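Side-chain contacts in chitinase (Chromobacterium violaceum, PDB 4TXG), which probably binds chitin and hydrolyses its glycosidic bonds: residues L148-R153 and P244-L249; S181-I186 and T627-L632; G273-T278 and G336-G341; A256-Y261 and P325-F330. All blocks are in the same frame, centred on the assembly; numbering follows the deposited sequence.

Contact 1: L148-R153 and P244-L249; sequences LANGSR and PGVKTL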
# COMPACT_ATOMS: atom_id res chain seq x y z
N LEU A 148 3.43 1.32 -19.93
CA LEU A 148 2.87 2.44 -19.17
C LEU A 148 2.46 3.62 -20.05
O LEU A 148 3.10 3.93 -21.05
CB LEU A 148 3.87 2.92 -18.11
CG LEU A 148 4.18 1.99 -16.94
CD1 LEU A 148 5.19 2.64 -16.00
CD2 LEU A 148 2.91 1.59 -16.14
N ALA A 149 1.36 4.27 -19.65
CA ALA A 149 0.82 5.41 -20.36
C ALA A 149 1.76 6.61 -20.38
O ALA A 149 2.64 6.74 -19.53
CB ALA A 149 -0.52 5.81 -19.74
N ASN A 150 1.57 7.47 -21.38
CA ASN A 150 2.17 8.79 -21.41
C ASN A 150 3.71 8.79 -21.37
O ASN A 150 4.34 9.78 -20.98
CB ASN A 150 1.59 9.63 -20.26
CG ASN A 150 0.11 9.94 -20.47
OD1 ASN A 150 -0.29 10.37 -21.55
ND2 ASN A 150 -0.72 9.70 -19.45
N GLY A 151 4.31 7.69 -21.81
CA GLY A 151 5.76 7.62 -21.91
C GLY A 151 6.50 7.63 -20.58
O GLY A 151 7.68 7.96 -20.53
N SER A 152 5.81 7.26 -19.51
CA SER A 152 6.43 7.28 -18.19
C SER A 152 7.26 6.03 -17.90
O SER A 152 6.89 4.92 -18.30
CB SER A 152 5.37 7.46 -17.10
OG SER A 152 6.01 7.59 -15.83
N ARG A 153 8.39 6.22 -17.23
CA ARG A 153 9.24 5.14 -16.73
C ARG A 153 8.69 4.50 -15.45
O ARG A 153 9.04 3.37 -15.11
CB ARG A 153 10.65 5.71 -16.48
CG ARG A 153 11.68 4.75 -15.86
CD ARG A 153 13.07 5.39 -15.84
NE ARG A 153 13.12 6.67 -15.13
CZ ARG A 153 13.07 7.87 -15.71
NH1 ARG A 153 12.97 7.97 -17.03
NH2 ARG A 153 13.12 8.97 -14.97
N PRO A 244 -5.75 6.27 -24.03
CA PRO A 244 -6.04 4.83 -24.06
C PRO A 244 -5.07 3.96 -23.25
O PRO A 244 -5.34 2.78 -23.02
CB PRO A 244 -5.95 4.48 -25.55
CG PRO A 244 -5.02 5.52 -26.12
CD PRO A 244 -5.33 6.78 -25.35
N GLY A 245 -3.96 4.55 -22.84
CA GLY A 245 -2.97 3.82 -22.08
C GLY A 245 -3.22 3.89 -20.59
O GLY A 245 -2.72 3.06 -19.83
N VAL A 246 -4.00 4.88 -20.17
CA VAL A 246 -4.25 5.09 -18.74
C VAL A 246 -5.22 4.03 -18.22
O VAL A 246 -6.27 3.81 -18.81
CB VAL A 246 -4.80 6.50 -18.46
CG1 VAL A 246 -5.17 6.65 -16.98
CG2 VAL A 246 -3.77 7.54 -18.86
N LYS A 247 -4.85 3.37 -17.12
CA LYS A 247 -5.69 2.33 -16.53
C LYS A 247 -6.62 2.90 -15.46
O LYS A 247 -6.25 3.82 -14.75
CB LYS A 247 -4.81 1.23 -15.91
CG LYS A 247 -3.82 0.60 -16.88
CD LYS A 247 -4.57 -0.25 -17.91
CE LYS A 247 -3.74 -0.48 -19.16
NZ LYS A 247 -2.40 -1.00 -18.82
N THR A 248 -7.83 2.34 -15.36
CA THR A 248 -8.65 2.63 -14.18
C THR A 248 -8.91 1.36 -13.38
O THR A 248 -9.13 0.28 -13.94
CB THR A 248 -10.00 3.29 -14.56
OG1 THR A 248 -10.72 2.46 -15.49
CG2 THR A 248 -9.76 4.66 -15.17
N LEU A 249 -8.85 1.49 -12.06
CA LEU A 249 -9.11 0.37 -11.17
C LEU A 249 -10.13 0.78 -10.12
O LEU A 249 -10.15 1.93 -9.68
CB LEU A 249 -7.82 -0.12 -10.49
CG LEU A 249 -6.78 -0.74 -11.44
CD1 LEU A 249 -5.79 0.31 -11.92
CD2 LEU A 249 -6.05 -1.90 -10.76
O HOH W 1 -0.45 2.88 -17.65
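Ala149 presses its methyl group onto the backbone of Gly245 and Val246 at the N-terminal end of the strands of the family 18 (β/α)8 barrel, where the loop ahead of strand 155-161 passes the lead-in to strand 247-253. CB lies 3.4 Å from Gly245 C and 3.6 Å from Val246 N, so the methyl meets the peptide itself rather than a side chain alone. Val246 completes the seat. Its CG1 stands anti to the backbone N (chi1 175°), which turns CG2 back toward the incoming loop, and CG2 ends 3.8 Å from Ala149 CB.

The same CG2 is also met by Asn150, whose ND2 comes within 3.8 Å, the two side chains slanting across one another. This is a passing van der Waals contact, because the amide has its real partners elsewhere: ND2 donates to Leu183 O and to Trp180 O. Two acceptors for one NH2 group hold the amide against flipping and set its rotation, with chi1 at -67° placing CG beside the backbone N.

The loop can present both residues because Ala149 to Ser152 form a type I' turn, Asn150 and Gly151 both having positive phi, closed by Ser152 N to Ala149 O. Asn150 O is taken up by Tyr633 OH, tying the turn to the helix 627-636 as well. One water links the two backbones: it accepts from Ala149 N at 3.0 Å and lies 3.2 Å from Gly245 O, to which it can donate, though other acceptors compete for its protons.

Contact 2: S181-I186 and T627-L632; sequences SKLTHI and TLTSLL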
# COMPACT_ATOMS: atom_id res chain seq x y z
N SER A 181 -3.03 13.32 -18.78
CA SER A 181 -1.82 13.23 -19.60
C SER A 181 -0.56 13.03 -18.76
O SER A 181 0.54 12.92 -19.32
CB SER A 181 -1.66 14.49 -20.47
OG SER A 181 -1.34 15.61 -19.67
N LYS A 182 -0.70 12.97 -17.44
CA LYS A 182 0.46 12.90 -16.56
C LYS A 182 0.40 11.72 -15.60
O LYS A 182 1.24 11.60 -14.71
CB LYS A 182 0.60 14.20 -15.77
CG LYS A 182 0.62 15.45 -16.66
CD LYS A 182 0.91 16.71 -15.86
CE LYS A 182 0.84 17.95 -16.74
NZ LYS A 182 1.68 17.83 -17.96
N LEU A 183 -0.59 10.84 -15.78
CA LEU A 183 -0.78 9.67 -14.92
C LEU A 183 -0.65 8.35 -15.69
O LEU A 183 -0.69 8.33 -16.92
CB LEU A 183 -2.17 9.70 -14.26
CG LEU A 183 -2.59 10.86 -13.37
CD1 LEU A 183 -4.00 10.63 -12.88
CD2 LEU A 183 -1.65 10.97 -12.18
N THR A 184 -0.51 7.25 -14.96
CA THR A 184 -0.56 5.94 -15.61
C THR A 184 -1.77 5.12 -15.16
O THR A 184 -2.30 4.30 -15.93
CB THR A 184 0.73 5.12 -15.36
OG1 THR A 184 0.87 4.86 -13.96
CG2 THR A 184 1.96 5.87 -15.88
N HIS A 185 -2.20 5.33 -13.91
CA HIS A 185 -3.32 4.60 -13.31
C HIS A 185 -4.17 5.53 -12.45
O HIS A 185 -3.65 6.42 -11.78
CB HIS A 185 -2.84 3.44 -12.42
CG HIS A 185 -2.02 2.41 -13.13
ND1 HIS A 185 -0.72 2.63 -13.54
CD2 HIS A 185 -2.30 1.12 -13.47
CE1 HIS A 185 -0.25 1.54 -14.12
NE2 HIS A 185 -1.19 0.61 -14.09
N ILE A 186 -5.47 5.29 -12.45
CA ILE A 186 -6.39 5.99 -11.55
C ILE A 186 -7.19 4.97 -10.76
O ILE A 186 -7.80 4.07 -11.34
CB ILE A 186 -7.37 6.88 -12.32
CG1 ILE A 186 -6.62 7.94 -13.14
CG2 ILE A 186 -8.40 7.51 -11.35
CD1 ILE A 186 -7.48 8.53 -14.26
N THR A 627 0.58 20.62 -9.45
CA THR A 627 2.02 20.85 -9.27
C THR A 627 2.81 19.58 -8.91
O THR A 627 3.83 19.27 -9.53
CB THR A 627 2.28 21.93 -8.21
OG1 THR A 627 1.82 23.18 -8.71
CG2 THR A 627 3.78 22.04 -7.90
N LEU A 628 2.34 18.83 -7.92
CA LEU A 628 3.10 17.67 -7.47
C LEU A 628 3.07 16.52 -8.49
O LEU A 628 4.09 15.88 -8.76
CB LEU A 628 2.60 17.19 -6.11
CG LEU A 628 2.68 18.22 -4.99
CD1 LEU A 628 2.25 17.60 -3.66
CD2 LEU A 628 4.08 18.83 -4.87
N THR A 629 1.90 16.26 -9.07
CA THR A 629 1.80 15.24 -10.10
C THR A 629 2.62 15.64 -11.33
O THR A 629 3.23 14.79 -11.97
CB THR A 629 0.33 14.99 -10.46
OG1 THR A 629 -0.33 14.44 -9.32
CG2 THR A 629 0.22 14.01 -11.62
N SER A 630 2.65 16.93 -11.64
CA SER A 630 3.43 17.40 -12.78
C SER A 630 4.92 17.21 -12.53
O SER A 630 5.68 16.88 -13.45
CB SER A 630 3.14 18.88 -13.07
OG SER A 630 1.81 19.04 -13.55
N LEU A 631 5.35 17.43 -11.29
CA LEU A 631 6.74 17.21 -10.93
C LEU A 631 7.09 15.74 -11.06
O LEU A 631 8.14 15.40 -11.61
CB LEU A 631 7.02 17.70 -9.51
CG LEU A 631 8.42 17.42 -8.94
CD1 LEU A 631 9.51 18.04 -9.80
CD2 LEU A 631 8.50 17.94 -7.50
N LEU A 632 6.22 14.87 -10.56
CA LEU A 632 6.45 13.42 -10.70
C LEU A 632 6.53 13.02 -12.18
O LEU A 632 7.45 12.31 -12.60
CB LEU A 632 5.33 12.64 -10.00
CG LEU A 632 5.33 12.64 -8.48
CD1 LEU A 632 4.04 12.02 -7.95
CD2 LEU A 632 6.55 11.89 -7.94
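Lys182 lays its aliphatic chain against the helix turn carrying Thr629 and Ser630. CB points to the helix and sits 4.2 Å from Thr629 CG2. The chain then runs extended through CG to CD, which reaches Ser630 OG at 3.4 Å. CE follows alongside, 3.5 Å from Ser630 OG. At chi4 (-52°) the chain bends and NZ turns away from the serine, 4.6 Å from Ser630 OG. The hydroxyl is occupied elsewhere: it bonds to Thr626 O, one turn back, so the lysine methylenes merely pack on it.

Thr629 has its CG2 anti to the backbone N, so the methyl faces the loop while OG1 bonds to Tyr463 OH. The Leu183 side chain crosses that of Thr629 at about a right angle, CD2 to Thr629 CG2 3.6 Å. The threonine methyl also lies beside Lys182 O, a buried carbonyl with no partner in the model.

Helix 627-636, which comes after the last barrel strand, 599-603, and two short strands, packs against the loop leading into strand 185-193; Phe602 of strand 599-603 touches both Leu183 and Thr629, Ile156 of strand 155-161 backs Leu183, and Leu631 and Leu632 touch Ile585 of helix 582-594.

Contact 3: G273-T278 and G336-G341; sequences GFYSMT and GSLNKG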
# COMPACT_ATOMS: atom_id res chain seq x y z
N GLY A 273 -18.22 -6.36 6.30
CA GLY A 273 -17.44 -6.14 5.09
C GLY A 273 -16.47 -7.26 4.74
O GLY A 273 -16.85 -8.42 4.66
N PHE A 274 -15.21 -6.89 4.52
CA PHE A 274 -14.16 -7.86 4.20
C PHE A 274 -14.00 -8.94 5.28
O PHE A 274 -13.66 -10.08 4.97
CB PHE A 274 -12.82 -7.15 4.01
CG PHE A 274 -12.59 -6.61 2.62
CD1 PHE A 274 -12.30 -7.47 1.58
CD2 PHE A 274 -12.62 -5.25 2.37
CE1 PHE A 274 -12.07 -6.99 0.30
CE2 PHE A 274 -12.39 -4.76 1.09
CZ PHE A 274 -12.12 -5.63 0.06
N TYR A 275 -14.19 -8.58 6.54
CA TYR A 275 -13.95 -9.55 7.61
C TYR A 275 -14.92 -10.73 7.51
O TYR A 275 -14.51 -11.90 7.58
CB TYR A 275 -14.08 -8.90 8.98
CG TYR A 275 -13.05 -7.82 9.24
CD1 TYR A 275 -11.73 -8.16 9.50
CD2 TYR A 275 -13.40 -6.48 9.24
CE1 TYR A 275 -10.77 -7.18 9.74
CE2 TYR A 275 -12.46 -5.49 9.49
CZ TYR A 275 -11.15 -5.85 9.74
OH TYR A 275 -10.21 -4.89 10.00
N SER A 276 -16.20 -10.43 7.33
CA SER A 276 -17.21 -11.48 7.30
C SER A 276 -17.24 -12.15 5.93
O SER A 276 -17.60 -13.32 5.81
CB SER A 276 -18.58 -10.91 7.69
OG SER A 276 -18.86 -9.73 6.97
N MET A 277 -16.83 -11.42 4.89
CA MET A 277 -16.81 -11.97 3.54
C MET A 277 -15.70 -13.01 3.39
O MET A 277 -15.88 -14.00 2.67
CB MET A 277 -16.66 -10.86 2.48
CG MET A 277 -16.65 -11.37 1.02
SD MET A 277 -14.97 -11.69 0.37
CE MET A 277 -14.46 -10.01 0.08
N THR A 278 -14.56 -12.80 4.07
CA THR A 278 -13.44 -13.73 3.93
C THR A 278 -13.37 -14.81 5.00
O THR A 278 -12.78 -15.85 4.77
CB THR A 278 -12.07 -13.00 3.93
OG1 THR A 278 -11.89 -12.29 5.16
CG2 THR A 278 -11.99 -12.02 2.76
N GLY A 336 -6.91 -15.09 14.23
CA GLY A 336 -6.12 -16.24 13.82
C GLY A 336 -6.40 -16.74 12.41
O GLY A 336 -5.65 -17.58 11.88
N SER A 337 -7.47 -16.24 11.82
CA SER A 337 -7.95 -16.72 10.53
C SER A 337 -7.78 -15.73 9.40
O SER A 337 -7.93 -16.09 8.23
CB SER A 337 -9.44 -17.07 10.62
OG SER A 337 -9.66 -18.04 11.62
N LEU A 338 -7.52 -14.47 9.73
CA LEU A 338 -7.52 -13.43 8.70
C LEU A 338 -6.45 -13.62 7.64
O LEU A 338 -6.66 -13.26 6.47
CB LEU A 338 -7.37 -12.04 9.34
CG LEU A 338 -8.60 -11.59 10.12
CD1 LEU A 338 -8.36 -10.25 10.80
CD2 LEU A 338 -9.82 -11.51 9.21
N ASN A 339 -5.30 -14.17 8.01
CA ASN A 339 -4.27 -14.39 7.00
C ASN A 339 -4.71 -15.43 5.96
O ASN A 339 -4.55 -15.21 4.77
CB ASN A 339 -2.96 -14.83 7.65
CG ASN A 339 -2.14 -13.65 8.13
OD1 ASN A 339 -1.34 -13.09 7.38
ND2 ASN A 339 -2.37 -13.24 9.36
N LYS A 340 -5.24 -16.56 6.43
CA LYS A 340 -5.76 -17.58 5.50
C LYS A 340 -6.91 -17.04 4.65
O LYS A 340 -7.03 -17.36 3.47
CB LYS A 340 -6.24 -18.81 6.27
CG LYS A 340 -5.14 -19.52 7.02
CD LYS A 340 -4.14 -20.13 6.07
CE LYS A 340 -4.46 -21.59 5.84
NZ LYS A 340 -4.26 -22.48 7.04
N GLY A 341 -7.76 -16.22 5.27
CA GLY A 341 -8.89 -15.65 4.55
C GLY A 341 -8.44 -14.72 3.45
O GLY A 341 -9.03 -14.67 2.37
O HOH W 2 -9.05 -11.76 5.65
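Phe274 O is gripped twice by Thr278, the residue that then packs on Gly341. Thr278 N donates to Phe274 O at 3.0 Å, the ordinary helical bond, and Thr278 OG1 donates to the same oxygen at 2.8 Å. The two donors arrive from opposite faces of the carbonyl plane, the hydroxyl tilted 24° out of it. A chi1 of 61° makes this possible, tucking OG1 between the backbone N and the carbonyl carbon, where it can bend back to the preceding turn. With its proton spent there, OG1 still accepts: a water donates to it at 2.9 Å and with its other proton to Leu338 O, also at 2.9 Å, bridging the two helices.

Beside that bridge the backbones come close, Thr278 CA and Gly341 CA being 5.0 Å apart. Thr278 CB rests 3.8 Å from Gly341 O, and CG2 lies against the same carbonyl.

In the (β/α)8 barrel of this chitinase, helix 338-360 is the helix between strands 308-312 and 365-371, whereas 273-278 is a short extra helix in the long excursion after strand 247-253. The contact therefore ties that excursion to helix 338-360.

Its apolar half is made by Tyr275 and Leu338, which slant across each other. The leucine meets the ring at its edge: CD2 lies near the ring plane, 3.9 Å from Tyr275 CD1, and Leu338 CD1 is 4.0 Å from Tyr275 CE1. Phe313 packs edge-to-face with the tyrosine, and Tyr275 OH bonds to Tyr315 N.

Contact 4: A256-Y261 and P325-F330; sequences AETGGY and PLDWTF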
# COMPACT_ATOMS: atom_id res chain seq x y z
N ALA A 256 -12.99 3.43 6.36
CA ALA A 256 -14.39 3.49 6.80
C ALA A 256 -15.24 2.33 6.30
O ALA A 256 -16.19 1.91 6.97
CB ALA A 256 -15.02 4.82 6.34
N GLU A 257 -14.92 1.80 5.12
CA GLU A 257 -15.81 0.79 4.53
C GLU A 257 -15.13 -0.56 4.28
O GLU A 257 -15.59 -1.36 3.46
CB GLU A 257 -16.41 1.32 3.23
CG GLU A 257 -17.35 2.50 3.47
CD GLU A 257 -18.18 2.87 2.24
OE1 GLU A 257 -17.61 3.44 1.29
OE2 GLU A 257 -19.40 2.60 2.24
N THR A 258 -14.06 -0.84 5.01
CA THR A 258 -13.53 -2.20 5.04
C THR A 258 -14.51 -3.14 5.74
O THR A 258 -14.70 -4.28 5.32
CB THR A 258 -12.15 -2.25 5.73
OG1 THR A 258 -11.14 -1.86 4.79
CG2 THR A 258 -11.84 -3.66 6.24
N GLY A 259 -15.14 -2.66 6.81
CA GLY A 259 -15.98 -3.51 7.63
C GLY A 259 -17.46 -3.17 7.65
O GLY A 259 -18.20 -3.63 8.51
N GLY A 260 -17.90 -2.36 6.70
CA GLY A 260 -19.29 -1.95 6.65
C GLY A 260 -19.50 -1.02 5.48
O GLY A 260 -18.63 -0.90 4.63
N TYR A 261 -20.65 -0.35 5.44
CA TYR A 261 -20.94 0.57 4.35
C TYR A 261 -21.95 1.61 4.81
O TYR A 261 -22.68 1.40 5.77
CB TYR A 261 -21.47 -0.18 3.12
CG TYR A 261 -22.65 -1.08 3.39
CD1 TYR A 261 -23.96 -0.60 3.35
CD2 TYR A 261 -22.47 -2.43 3.67
CE1 TYR A 261 -25.03 -1.42 3.59
CE2 TYR A 261 -23.53 -3.26 3.91
CZ TYR A 261 -24.81 -2.76 3.87
OH TYR A 261 -25.87 -3.60 4.12
N PRO A 325 -11.95 0.83 14.94
CA PRO A 325 -12.66 0.43 16.16
C PRO A 325 -14.10 -0.02 15.91
O PRO A 325 -14.63 -0.86 16.64
CB PRO A 325 -12.64 1.70 17.01
CG PRO A 325 -11.41 2.42 16.57
CD PRO A 325 -11.28 2.14 15.09
N LEU A 326 -14.72 0.53 14.87
CA LEU A 326 -16.08 0.14 14.49
C LEU A 326 -16.18 -1.31 14.01
O LEU A 326 -17.28 -1.86 13.92
CB LEU A 326 -16.59 1.08 13.39
CG LEU A 326 -16.76 2.54 13.81
CD1 LEU A 326 -17.12 3.38 12.60
CD2 LEU A 326 -17.83 2.64 14.87
N ASP A 327 -15.04 -1.91 13.69
CA ASP A 327 -14.97 -3.27 13.16
C ASP A 327 -14.51 -4.33 14.17
O ASP A 327 -14.45 -5.51 13.83
CB ASP A 327 -14.02 -3.32 11.96
CG ASP A 327 -14.47 -2.44 10.82
OD1 ASP A 327 -15.68 -2.14 10.76
OD2 ASP A 327 -13.62 -2.06 9.99
N TRP A 328 -14.18 -3.92 15.39
CA TRP A 328 -13.53 -4.85 16.32
C TRP A 328 -14.35 -6.09 16.67
O TRP A 328 -13.77 -7.16 16.87
CB TRP A 328 -13.15 -4.12 17.61
CG TRP A 328 -11.98 -3.21 17.44
CD1 TRP A 328 -11.21 -3.07 16.33
CD2 TRP A 328 -11.45 -2.30 18.41
NE1 TRP A 328 -10.22 -2.14 16.54
CE2 TRP A 328 -10.35 -1.65 17.82
CE3 TRP A 328 -11.80 -1.97 19.73
CZ2 TRP A 328 -9.59 -0.69 18.49
CZ3 TRP A 328 -11.04 -1.02 20.40
CH2 TRP A 328 -9.96 -0.38 19.78
N THR A 329 -15.67 -5.96 16.72
CA THR A 329 -16.50 -7.14 17.01
C THR A 329 -16.37 -8.19 15.91
O THR A 329 -16.60 -9.38 16.15
CB THR A 329 -17.98 -6.77 17.19
OG1 THR A 329 -18.53 -6.32 15.94
CG2 THR A 329 -18.13 -5.68 18.24
N PHE A 330 -15.98 -7.77 14.71
CA PHE A 330 -15.70 -8.71 13.63
C PHE A 330 -14.23 -9.12 13.60
O PHE A 330 -13.90 -10.30 13.49
CB PHE A 330 -16.06 -8.11 12.26
CG PHE A 330 -17.53 -7.89 12.08
CD1 PHE A 330 -18.37 -8.95 11.77
CD2 PHE A 330 -18.07 -6.62 12.19
CE1 PHE A 330 -19.73 -8.75 11.60
CE2 PHE A 330 -19.44 -6.41 12.02
CZ PHE A 330 -20.26 -7.48 11.73
O HOH W 3 -14.16 -0.24 8.07
O HOH W 4 -18.41 -2.76 11.26
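This is a water-bridged polar contact between the carboxylate of Asp327 and the backbone of Gly259, joining two loops at the C-terminal end of the barrel strands in the family 18 (β/α)8 fold. Segment 256-261 follows strand 247-253, segment 325-330 follows strand 308-312, and in this fold that end of the barrel carries the substrate-binding face.

Direct touching is limited to one spot. Gly259 CA sits above one face of the carboxylate, displaced toward its oxygens, 3.4 Å from Asp327 OD1 and 3.6 Å from Asp327 OD2. With CG beside the backbone N (chi1 -62°), the acid is directed from its 3-10 turn at the glycine. Thr258 adds little more than a distant methyl, its hydroxyl being held by Gly254 O and Glu314 N.

Each oxygen then has its own water. The one at OD1, 2.8 Å away, also lies 2.9 Å from Gly259 O, though more acceptors surround it than it has protons. OD1 is further engaged in a salt bridge with Arg268 NH2, which probably steadies the buried negative charge and helps fix the plane of the carboxylate. Asp327 O accepts from Phe330 N where the helix starts. On the other oxygen the directions are settled: one water accepts from Gly259 N at 2.9 Å and donates to Asp327 OD2 at 2.7 Å.

How the contacts relate
The four contacts fall into two pairs at different parts of the same barrel. Contacts 1 and 2 have centres 10 Å apart and share neighbouring strands 185-193 and 247-253; Lys247 O and Ile186 N are probably bonded between them. Contacts 3 and 4, centres 12 Å apart, belong to the loops beyond strands 247-253 and 308-312, joined by a probable hydrogen bond from Phe274 N to Thr258 O and by Tyr275 packing on Asp327. Centres of contacts in different pairs are 32 to 34 Å apart. Within each pair the segments alternate along the chain, while contacts 3 and 4 nest inside the long loop closed by contact 2. Strand 247-253 runs from contact 1 to the helix of contact 4, linking the barrel's two ends.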